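Adhesion G-protein coupled receptor G6 (Danio rerio, PDB 6V55) probably acts as a calcium-binding adhesion receptor with a role in myelination, signalling from a large multidomain extracellular region through its G-protein coupled membrane part. Local coordinates at residues W745-G753 / R760-L768; N607-T617 / V669-R679. All coordinates share one frame; numbering follows the deposited sequence.

Coming from the N terminus, the chain passes through the CUB, pentraxin-like and SEA portions before it reaches contact 2. There strand 608-614 pairs with strand 671-677 and closes a loop of 51 residues, which holds strands 623-628, 637-639 and 649-653 and the short helix 663-666. The chain then runs on through strands 697-701 and 714-719 and closes contact 1, a hairpin with six residues between segments 745-753 and 760-768. The two loops follow in series, neither nesting nor crossing. Contact 2 forms the middle of a four-stranded sheet and contact 1 the edge of a six-stranded one; their centres lie about 19 Å apart, with nearest atoms about 6 Å apart.

Contact 1 of 2, residues W745-G753 / R760-L768; sequences WNSDGCKVG and RTVCLCNHL. Unlike the reference sequence in segment 745-753: Trp745 (reference Cys).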
loop_
_atom_site.group_PDB
_atom_site.type_symbol
_atom_site.label_atom_id
_atom_site.label_comp_id
_atom_site.label_asym_id
_atom_site.label_seq_id
_atom_site.Cartn_x
_atom_site.Cartn_y
_atom_site.Cartn_z
ATOM N N TRP A 745 45.685 9.506 17.837
ATOM C CA TRP A 745 46.812 8.939 17.103
ATOM C C TRP A 745 48.099 9.215 17.859
ATOM O O TRP A 745 48.226 10.215 18.572
ATOM C CB TRP A 745 46.918 9.509 15.682
ATOM C CG TRP A 745 45.816 9.051 14.751
ATOM C CD1 TRP A 745 44.848 9.832 14.187
ATOM C CD2 TRP A 745 45.575 7.711 14.277
ATOM N NE1 TRP A 745 44.020 9.062 13.403
ATOM C CE2 TRP A 745 44.445 7.761 13.446
ATOM C CE3 TRP A 745 46.196 6.473 14.495
ATOM C CZ2 TRP A 745 43.934 6.636 12.823
ATOM C CZ3 TRP A 745 45.685 5.348 13.867
ATOM C CH2 TRP A 745 44.571 5.441 13.040
ATOM N N ASN A 746 49.050 8.314 17.710
ATOM C CA ASN A 746 50.308 8.451 18.405
ATOM C C ASN A 746 51.389 8.008 17.449
ATOM O O ASN A 746 51.262 6.986 16.769
ATOM C CB ASN A 746 50.306 7.632 19.697
ATOM C CG ASN A 746 51.598 7.760 20.523
ATOM O OD1 ASN A 746 52.532 8.519 20.212
ATOM N ND2 ASN A 746 51.622 7.026 21.629
ATOM N N SER A 747 52.467 8.775 17.452
ATOM C CA SER A 747 53.556 8.594 16.516
ATOM C C SER A 747 54.616 7.630 17.051
ATOM O O SER A 747 55.411 7.098 16.260
ATOM C CB SER A 747 54.182 9.972 16.202
ATOM O OG SER A 747 55.121 9.833 15.161
ATOM N N ASP A 748 54.616 7.387 18.372
ATOM C CA ASP A 748 55.740 6.795 19.092
ATOM C C ASP A 748 55.935 5.334 18.725
ATOM O O ASP A 748 55.034 4.509 18.885
ATOM C CB ASP A 748 55.510 6.936 20.587
ATOM C CG ASP A 748 55.844 8.333 21.083
ATOM O OD1 ASP A 748 55.359 8.717 22.178
ATOM O OD2 ASP A 748 56.594 9.051 20.374
ATOM N N GLY A 749 57.107 5.030 18.199
ATOM C CA GLY A 749 57.461 3.695 17.802
ATOM C C GLY A 749 57.362 3.435 16.328
ATOM O O GLY A 749 57.831 2.386 15.880
ATOM N N CYS A 750 56.800 4.360 15.552
ATOM C CA CYS A 750 56.488 4.123 14.146
ATOM C C CYS A 750 57.241 5.110 13.262
ATOM O O CYS A 750 57.062 6.330 13.397
ATOM C CB CYS A 750 54.978 4.226 13.919
ATOM S SG CYS A 750 54.129 2.879 14.704
ATOM N N LYS A 751 58.065 4.579 12.351
ATOM C CA LYS A 751 58.757 5.357 11.328
ATOM C C LYS A 751 58.402 4.844 9.929
ATOM O O LYS A 751 57.888 3.733 9.763
ATOM C CB LYS A 751 60.283 5.326 11.545
ATOM C CG LYS A 751 60.977 3.993 11.226
ATOM C CD LYS A 751 62.510 4.158 11.188
ATOM C CE LYS A 751 63.231 3.002 10.476
ATOM N NZ LYS A 751 64.691 3.297 10.234
ATOM N N VAL A 752 58.692 5.671 8.915
ATOM C CA VAL A 752 58.339 5.395 7.520
ATOM C C VAL A 752 59.454 4.600 6.842
ATOM O O VAL A 752 60.609 5.032 6.814
ATOM C CB VAL A 752 58.072 6.709 6.763
ATOM C CG1 VAL A 752 57.889 6.466 5.276
ATOM C CG2 VAL A 752 56.850 7.419 7.345
ATOM N N GLY A 753 59.110 3.433 6.290
ATOM C CA GLY A 753 60.055 2.658 5.510
ATOM C C GLY A 753 60.274 3.220 4.112
ATOM O O GLY A 753 59.545 4.084 3.622
ATOM N N ARG A 760 50.931 4.254 -1.634
ATOM C CA ARG A 760 51.018 3.473 -0.410
ATOM C C ARG A 760 51.974 4.160 0.559
ATOM O O ARG A 760 52.785 5.006 0.171
ATOM C CB ARG A 760 51.514 2.051 -0.700
ATOM C CG ARG A 760 52.922 2.055 -1.301
ATOM C CD ARG A 760 53.722 0.807 -1.000
ATOM N NE ARG A 760 54.618 0.484 -2.104
ATOM C CZ ARG A 760 55.290 -0.656 -2.208
ATOM N NH1 ARG A 760 55.165 -1.588 -1.273
ATOM N NH2 ARG A 760 56.080 -0.866 -3.253
ATOM N N THR A 761 51.859 3.809 1.838
ATOM C CA THR A 761 52.892 4.126 2.815
ATOM C C THR A 761 53.250 2.836 3.536
ATOM O O THR A 761 52.358 2.050 3.872
ATOM C CB THR A 761 52.431 5.213 3.798
ATOM O OG1 THR A 761 52.062 6.378 3.058
ATOM C CG2 THR A 761 53.553 5.617 4.776
ATOM N N VAL A 762 54.551 2.594 3.713
ATOM C CA VAL A 762 55.056 1.468 4.487
ATOM C C VAL A 762 55.544 1.989 5.834
ATOM O O VAL A 762 56.330 2.942 5.892
ATOM C CB VAL A 762 56.176 0.738 3.725
ATOM C CG1 VAL A 762 56.878 -0.292 4.608
ATOM C CG2 VAL A 762 55.608 0.066 2.484
ATOM N N CYS A 763 55.056 1.385 6.916
ATOM C CA CYS A 763 55.500 1.683 8.272
ATOM C C CYS A 763 56.261 0.515 8.869
ATOM O O CYS A 763 55.853 -0.650 8.745
ATOM C CB CYS A 763 54.330 1.977 9.202
ATOM S SG CYS A 763 53.303 3.223 8.569
ATOM N N LEU A 764 57.329 0.849 9.564
ATOM C CA LEU A 764 58.032 -0.067 10.444
ATOM C C LEU A 764 57.717 0.408 11.858
ATOM O O LEU A 764 58.186 1.472 12.275
ATOM C CB LEU A 764 59.526 -0.060 10.133
ATOM C CG LEU A 764 59.864 -0.105 8.632
ATOM C CD1 LEU A 764 61.350 0.115 8.382
ATOM C CD2 LEU A 764 59.381 -1.401 7.967
ATOM N N CYS A 765 56.866 -0.342 12.562
ATOM C CA CYS A 765 56.537 -0.080 13.960
ATOM C C CYS A 765 57.184 -1.151 14.832
ATOM O O CYS A 765 57.267 -2.312 14.430
ATOM C CB CYS A 765 55.018 -0.043 14.188
ATOM S SG CYS A 765 54.218 1.342 13.335
ATOM N N ASN A 766 57.649 -0.760 16.018
ATOM C CA ASN A 766 58.369 -1.670 16.901
ATOM C C ASN A 766 57.462 -2.338 17.923
ATOM O O ASN A 766 57.966 -2.949 18.868
ATOM C CB ASN A 766 59.526 -0.933 17.606
ATOM C CG ASN A 766 59.057 0.054 18.687
ATOM O OD1 ASN A 766 57.944 0.585 18.640
ATOM N ND2 ASN A 766 59.938 0.330 19.649
ATOM N N HIS A 767 56.147 -2.185 17.785
ATOM C CA HIS A 767 55.200 -2.833 18.675
ATOM C C HIS A 767 53.987 -3.318 17.888
ATOM O O HIS A 767 53.694 -2.821 16.801
ATOM C CB HIS A 767 54.767 -1.906 19.830
ATOM C CG HIS A 767 54.004 -0.699 19.386
ATOM N ND1 HIS A 767 54.624 0.439 18.914
ATOM C CD2 HIS A 767 52.673 -0.446 19.348
ATOM C CE1 HIS A 767 53.710 1.340 18.601
ATOM N NE2 HIS A 767 52.518 0.830 18.857
ATOM N N LEU A 768 53.287 -4.308 18.435
ATOM C CA LEU A 768 52.107 -4.849 17.746
ATOM C C LEU A 768 50.903 -5.119 18.672
ATOM O O LEU A 768 50.937 -5.936 19.595
ATOM C CB LEU A 768 52.460 -6.134 16.996
ATOM C CG LEU A 768 51.184 -6.645 16.327
ATOM C CD1 LEU A 768 50.865 -5.839 15.066
ATOM C CD2 LEU A 768 51.269 -8.125 16.059
#
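The imidazole of His767 has the CA of Gly749 near its plane, at one edge, while the carbonyl O of Asp748 and the SG of Cys750 come in obliquely, that O lying 3.4 Å from CE1 of the ring; Phe733 meets the same ring edge to face. The ring follows directly on an antiparallel beta hairpin of the GPCR proteolysis site motif, stapled by the disulfide Cys750-Cys765. The two cysteines form a non-hydrogen-bonded pair, and in both SG stands beside its own backbone N (chi1 -68° and -65°), which turns the sulfurs to meet; the S-S torsion of 123° is wider than the usual right angle. A second disulfide, Cys763-Cys731, ties the hairpin to strand 730-735, and a separate peptide, probably the tethered-agonist segment that follows the GPS cleavage point, packs against Thr761, Cys763 and Cys765. A type II turn from Ser747 to Cys750 leads in, with Gly749 at backbone angles that call for glycine. Here CG of Asn766 lies 3.8 Å from the O of Gly749, which also accepts from the backbone N of Asn766 at 3.2 Å; an alanine here would remove that CG and would probably open a gap beside the turn. On the face away from the disulfide, CE of Lys751 reaches CD1 of Leu764 at 4.0 Å. At the far end Gly753 N donates to Val762 O at 2.9 Å.

Contact 2 of 2, residues N607-T617 / V669-R679; sequences NLVVGVSALDT and VSRINFMFFGR
Leu608 carries CG opposite its backbone N (chi1 179°), while Phe677 keeps CG beside its own N, and the two side chains run alongside each other in the same direction. That brings CD1 of Leu608 over one face of the phenyl ring, 3.8 Å from its centroid and only 17° off the ring normal, a CH-pi contact. On the same face of the sheet Val610 and Met675 lie side by side, CG1 of the valine 3.8 Å from CG of the methionine, whose side chain also packs on Val587 and Asp588 of helix 573-593. Next along, CG1 of Val612 approaches OD1 of Asn673 at 3.4 Å, and the other amide atom, ND2, is taken by Ser701. These are the two middle strands of an antiparallel four-stranded sheet in the GAIN domain, bonded in turn through Val609-Phe676, Gly611-Phe674 and Ser613-Ile672. One face lies against the helix; from the other, Ile672, Phe674 and Phe676 reach strand 623-628 of the second sheet, as in a beta sandwich. Gly611 sits across from Phe674 with no side chain on that face, and CG1 of Val609 packs on CB of Phe676 at 3.7 Å. Past the last bridge, Leu615 crosses Ile672 at about a right angle, its CD1 3.7 Å from CG1 of the isoleucine. At the opposite end the amide of Asn607 runs beside the aliphatic part of Arg679, with OD1 3.2 Å from CG and the amide and guanidinium planes 79° apart. Near Val669 a water bridges the two segments: the hydroxyl OG1 of Thr617 donates to it at 2.9 Å, and it donates to the carbonyl O of Val669.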
loop_
_atom_site.group_PDB
_atom_site.type_symbol
_atom_site.label_atom_id
_atom_site.label_comp_id
_atom_site.label_asym_id
_atom_site.label_seq_id
_atom_site.Cartn_x
_atom_site.Cartn_y
_atom_site.Cartn_z
ATOM N N ASN A 607 31.962 -2.121 5.243
ATOM C CA ASN A 607 33.090 -1.263 5.610
ATOM C C ASN A 607 34.050 -1.869 6.640
ATOM O O ASN A 607 34.920 -1.146 7.149
ATOM C CB ASN A 607 32.599 0.075 6.158
ATOM C CG ASN A 607 31.661 0.774 5.226
ATOM O OD1 ASN A 607 32.041 1.162 4.117
ATOM N ND2 ASN A 607 30.422 0.967 5.676
ATOM N N LEU A 608 33.919 -3.157 6.966
ATOM C CA LEU A 608 34.670 -3.759 8.063
ATOM C C LEU A 608 34.811 -5.253 7.831
ATOM O O LEU A 608 33.806 -5.963 7.734
ATOM C CB LEU A 608 33.975 -3.533 9.404
ATOM C CG LEU A 608 34.704 -4.155 10.597
ATOM C CD1 LEU A 608 36.025 -3.475 10.846
ATOM C CD2 LEU A 608 33.861 -4.148 11.850
ATOM N N VAL A 609 36.047 -5.735 7.775
ATOM C CA VAL A 609 36.308 -7.169 7.774
ATOM C C VAL A 609 37.253 -7.477 8.925
ATOM O O VAL A 609 38.217 -6.735 9.156
ATOM C CB VAL A 609 36.851 -7.649 6.413
ATOM C CG1 VAL A 609 38.026 -6.810 5.910
ATOM C CG2 VAL A 609 37.186 -9.099 6.453
ATOM N N VAL A 610 36.901 -8.484 9.738
ATOM C CA VAL A 610 37.767 -8.904 10.837
ATOM C C VAL A 610 38.057 -10.383 10.650
ATOM O O VAL A 610 37.254 -11.135 10.084
ATOM C CB VAL A 610 37.203 -8.618 12.262
ATOM C CG1 VAL A 610 36.812 -7.138 12.430
ATOM C CG2 VAL A 610 36.051 -9.539 12.663
ATOM N N GLY A 611 39.239 -10.787 11.076
ATOM C CA GLY A 611 39.674 -12.156 10.860
ATOM C C GLY A 611 40.515 -12.633 12.014
ATOM O O GLY A 611 41.230 -11.855 12.653
ATOM N N VAL A 612 40.401 -13.917 12.304
ATOM C CA VAL A 612 41.257 -14.584 13.266
ATOM C C VAL A 612 41.854 -15.771 12.540
ATOM O O VAL A 612 41.228 -16.328 11.632
ATOM C CB VAL A 612 40.495 -15.037 14.522
ATOM C CG1 VAL A 612 40.299 -13.873 15.444
ATOM C CG2 VAL A 612 39.142 -15.589 14.134
ATOM N N SER A 613 43.089 -16.118 12.903
ATOM C CA SER A 613 43.732 -17.342 12.442
ATOM C C SER A 613 44.630 -17.860 13.552
ATOM O O SER A 613 45.144 -17.082 14.363
ATOM C CB SER A 613 44.559 -17.132 11.174
ATOM O OG SER A 613 45.780 -16.479 11.465
ATOM N N ALA A 614 44.836 -19.175 13.563
ATOM C CA ALA A 614 45.557 -19.816 14.651
ATOM C C ALA A 614 47.070 -19.673 14.471
ATOM O O ALA A 614 47.589 -19.774 13.354
ATOM C CB ALA A 614 45.157 -21.289 14.731
ATOM N N LEU A 615 47.774 -19.430 15.582
ATOM C CA LEU A 615 49.225 -19.248 15.598
ATOM C C LEU A 615 49.844 -20.373 16.416
ATOM O O LEU A 615 49.557 -20.508 17.612
ATOM C CB LEU A 615 49.632 -17.887 16.189
ATOM C CG LEU A 615 51.041 -17.243 16.032
ATOM C CD1 LEU A 615 51.044 -15.787 16.445
ATOM C CD2 LEU A 615 52.179 -17.870 16.843
ATOM N N ASP A 616 50.770 -21.102 15.796
ATOM C CA ASP A 616 51.597 -22.071 16.502
ATOM C C ASP A 616 52.868 -21.388 17.002
ATOM O O ASP A 616 53.707 -20.961 16.201
ATOM C CB ASP A 616 51.943 -23.242 15.590
ATOM C CG ASP A 616 52.406 -24.452 16.362
ATOM O OD1 ASP A 616 52.298 -24.440 17.611
ATOM O OD2 ASP A 616 52.862 -25.421 15.722
ATOM N N THR A 617 53.019 -21.294 18.324
ATOM C CA THR A 617 54.183 -20.613 18.881
ATOM C C THR A 617 55.475 -21.421 18.762
ATOM O O THR A 617 56.551 -20.847 18.924
ATOM C CB THR A 617 53.935 -20.231 20.352
ATOM O OG1 THR A 617 53.264 -21.292 21.047
ATOM C CG2 THR A 617 53.077 -18.974 20.438
ATOM N N VAL A 669 49.574 -16.859 23.801
ATOM C CA VAL A 669 49.557 -16.504 22.387
ATOM C C VAL A 669 49.011 -17.700 21.613
ATOM O O VAL A 669 49.683 -18.730 21.458
ATOM C CB VAL A 669 50.946 -16.084 21.892
ATOM C CG1 VAL A 669 50.926 -15.823 20.395
ATOM C CG2 VAL A 669 51.407 -14.837 22.629
ATOM N N SER A 670 47.780 -17.559 21.141
ATOM C CA SER A 670 47.083 -18.595 20.398
ATOM C C SER A 670 46.798 -18.212 18.962
ATOM O O SER A 670 46.684 -19.101 18.110
ATOM C CB SER A 670 45.719 -18.913 21.049
ATOM O OG SER A 670 45.814 -19.267 22.416
ATOM N N ARG A 671 46.628 -16.919 18.683
ATOM C CA ARG A 671 45.943 -16.479 17.484
ATOM C C ARG A 671 46.684 -15.313 16.873
ATOM O O ARG A 671 47.483 -14.663 17.529
ATOM C CB ARG A 671 44.509 -16.027 17.765
ATOM C CG ARG A 671 43.549 -17.116 18.110
ATOM C CD ARG A 671 42.754 -16.726 19.317
ATOM N NE ARG A 671 41.631 -17.639 19.533
ATOM C CZ ARG A 671 40.344 -17.311 19.419
ATOM N NH1 ARG A 671 39.980 -16.074 19.098
ATOM N NH2 ARG A 671 39.414 -18.225 19.641
ATOM N N ILE A 672 46.393 -15.049 15.602
ATOM C CA ILE A 672 46.656 -13.758 14.974
ATOM C C ILE A 672 45.309 -13.129 14.679
ATOM O O ILE A 672 44.407 -13.807 14.185
ATOM C CB ILE A 672 47.475 -13.888 13.680
ATOM C CG1 ILE A 672 48.599 -14.897 13.879
ATOM C CG2 ILE A 672 48.016 -12.515 13.255
ATOM C CD1 ILE A 672 49.633 -14.939 12.782
ATOM N N ASN A 673 45.168 -11.853 15.001
ATOM C CA ASN A 673 43.962 -11.083 14.745
ATOM C C ASN A 673 44.229 -10.084 13.630
ATOM O O ASN A 673 45.328 -9.543 13.518
ATOM C CB ASN A 673 43.534 -10.335 16.008
ATOM C CG ASN A 673 43.358 -11.264 17.200
ATOM O OD1 ASN A 673 42.868 -12.372 17.048
ATOM N ND2 ASN A 673 43.774 -10.821 18.385
ATOM N N PHE A 674 43.221 -9.809 12.819
ATOM C CA PHE A 674 43.412 -8.846 11.742
ATOM C C PHE A 674 42.084 -8.144 11.526
ATOM O O PHE A 674 41.054 -8.809 11.431
ATOM C CB PHE A 674 43.887 -9.565 10.471
ATOM C CG PHE A 674 44.299 -8.655 9.342
ATOM C CD1 PHE A 674 43.357 -8.192 8.415
ATOM C CD2 PHE A 674 45.632 -8.334 9.145
ATOM C CE1 PHE A 674 43.722 -7.375 7.359
ATOM C CE2 PHE A 674 46.014 -7.514 8.072
ATOM C CZ PHE A 674 45.048 -7.047 7.175
ATOM N N MET A 675 42.104 -6.810 11.468
ATOM C CA MET A 675 40.929 -6.002 11.135
ATOM C C MET A 675 41.298 -4.993 10.057
ATOM O O MET A 675 42.378 -4.393 10.099
ATOM C CB MET A 675 40.381 -5.236 12.350
ATOM C CG MET A 675 40.216 -6.073 13.595
ATOM S SD MET A 675 39.672 -5.183 15.037
ATOM C CE MET A 675 40.869 -5.860 16.192
ATOM N N PHE A 676 40.406 -4.803 9.091
ATOM C CA PHE A 676 40.569 -3.771 8.075
ATOM C C PHE A 676 39.365 -2.846 8.160
ATOM O O PHE A 676 38.222 -3.300 8.030
ATOM C CB PHE A 676 40.700 -4.392 6.679
ATOM C CG PHE A 676 40.742 -3.387 5.562
ATOM C CD1 PHE A 676 39.601 -3.119 4.794
ATOM C CD2 PHE A 676 41.922 -2.729 5.264
ATOM C CE1 PHE A 676 39.640 -2.187 3.772
ATOM C CE2 PHE A 676 41.980 -1.803 4.233
ATOM C CZ PHE A 676 40.836 -1.523 3.491
ATOM N N PHE A 677 39.614 -1.556 8.373
ATOM C CA PHE A 677 38.546 -0.564 8.451
ATOM C C PHE A 677 38.485 0.178 7.120
ATOM O O PHE A 677 39.392 0.943 6.782
ATOM C CB PHE A 677 38.774 0.395 9.615
ATOM C CG PHE A 677 38.509 -0.211 10.968
ATOM C CD1 PHE A 677 39.496 -0.942 11.630
ATOM C CD2 PHE A 677 37.272 -0.039 11.588
ATOM C CE1 PHE A 677 39.255 -1.498 12.879
ATOM C CE2 PHE A 677 37.021 -0.587 12.851
ATOM C CZ PHE A 677 38.021 -1.313 13.491
ATOM N N GLY A 678 37.429 -0.069 6.349
ATOM C CA GLY A 678 37.276 0.631 5.087
ATOM C C GLY A 678 36.934 2.097 5.236
ATOM O O GLY A 678 37.230 2.884 4.333
ATOM N N ARG A 679 36.325 2.480 6.357
ATOM C CA ARG A 679 35.909 3.849 6.608
ATOM C C ARG A 679 36.627 4.369 7.847
ATOM O O ARG A 679 37.020 3.596 8.729
ATOM C CB ARG A 679 34.389 3.926 6.758
ATOM C CG ARG A 679 33.675 3.634 5.444
ATOM C CD ARG A 679 32.317 4.295 5.369
ATOM N NE ARG A 679 32.433 5.738 5.527
ATOM C CZ ARG A 679 32.506 6.595 4.515
ATOM N NH1 ARG A 679 32.453 6.148 3.263
ATOM N NH2 ARG A 679 32.626 7.899 4.763
HETATM O O HOH W 1 51.062 -20.794 22.930
#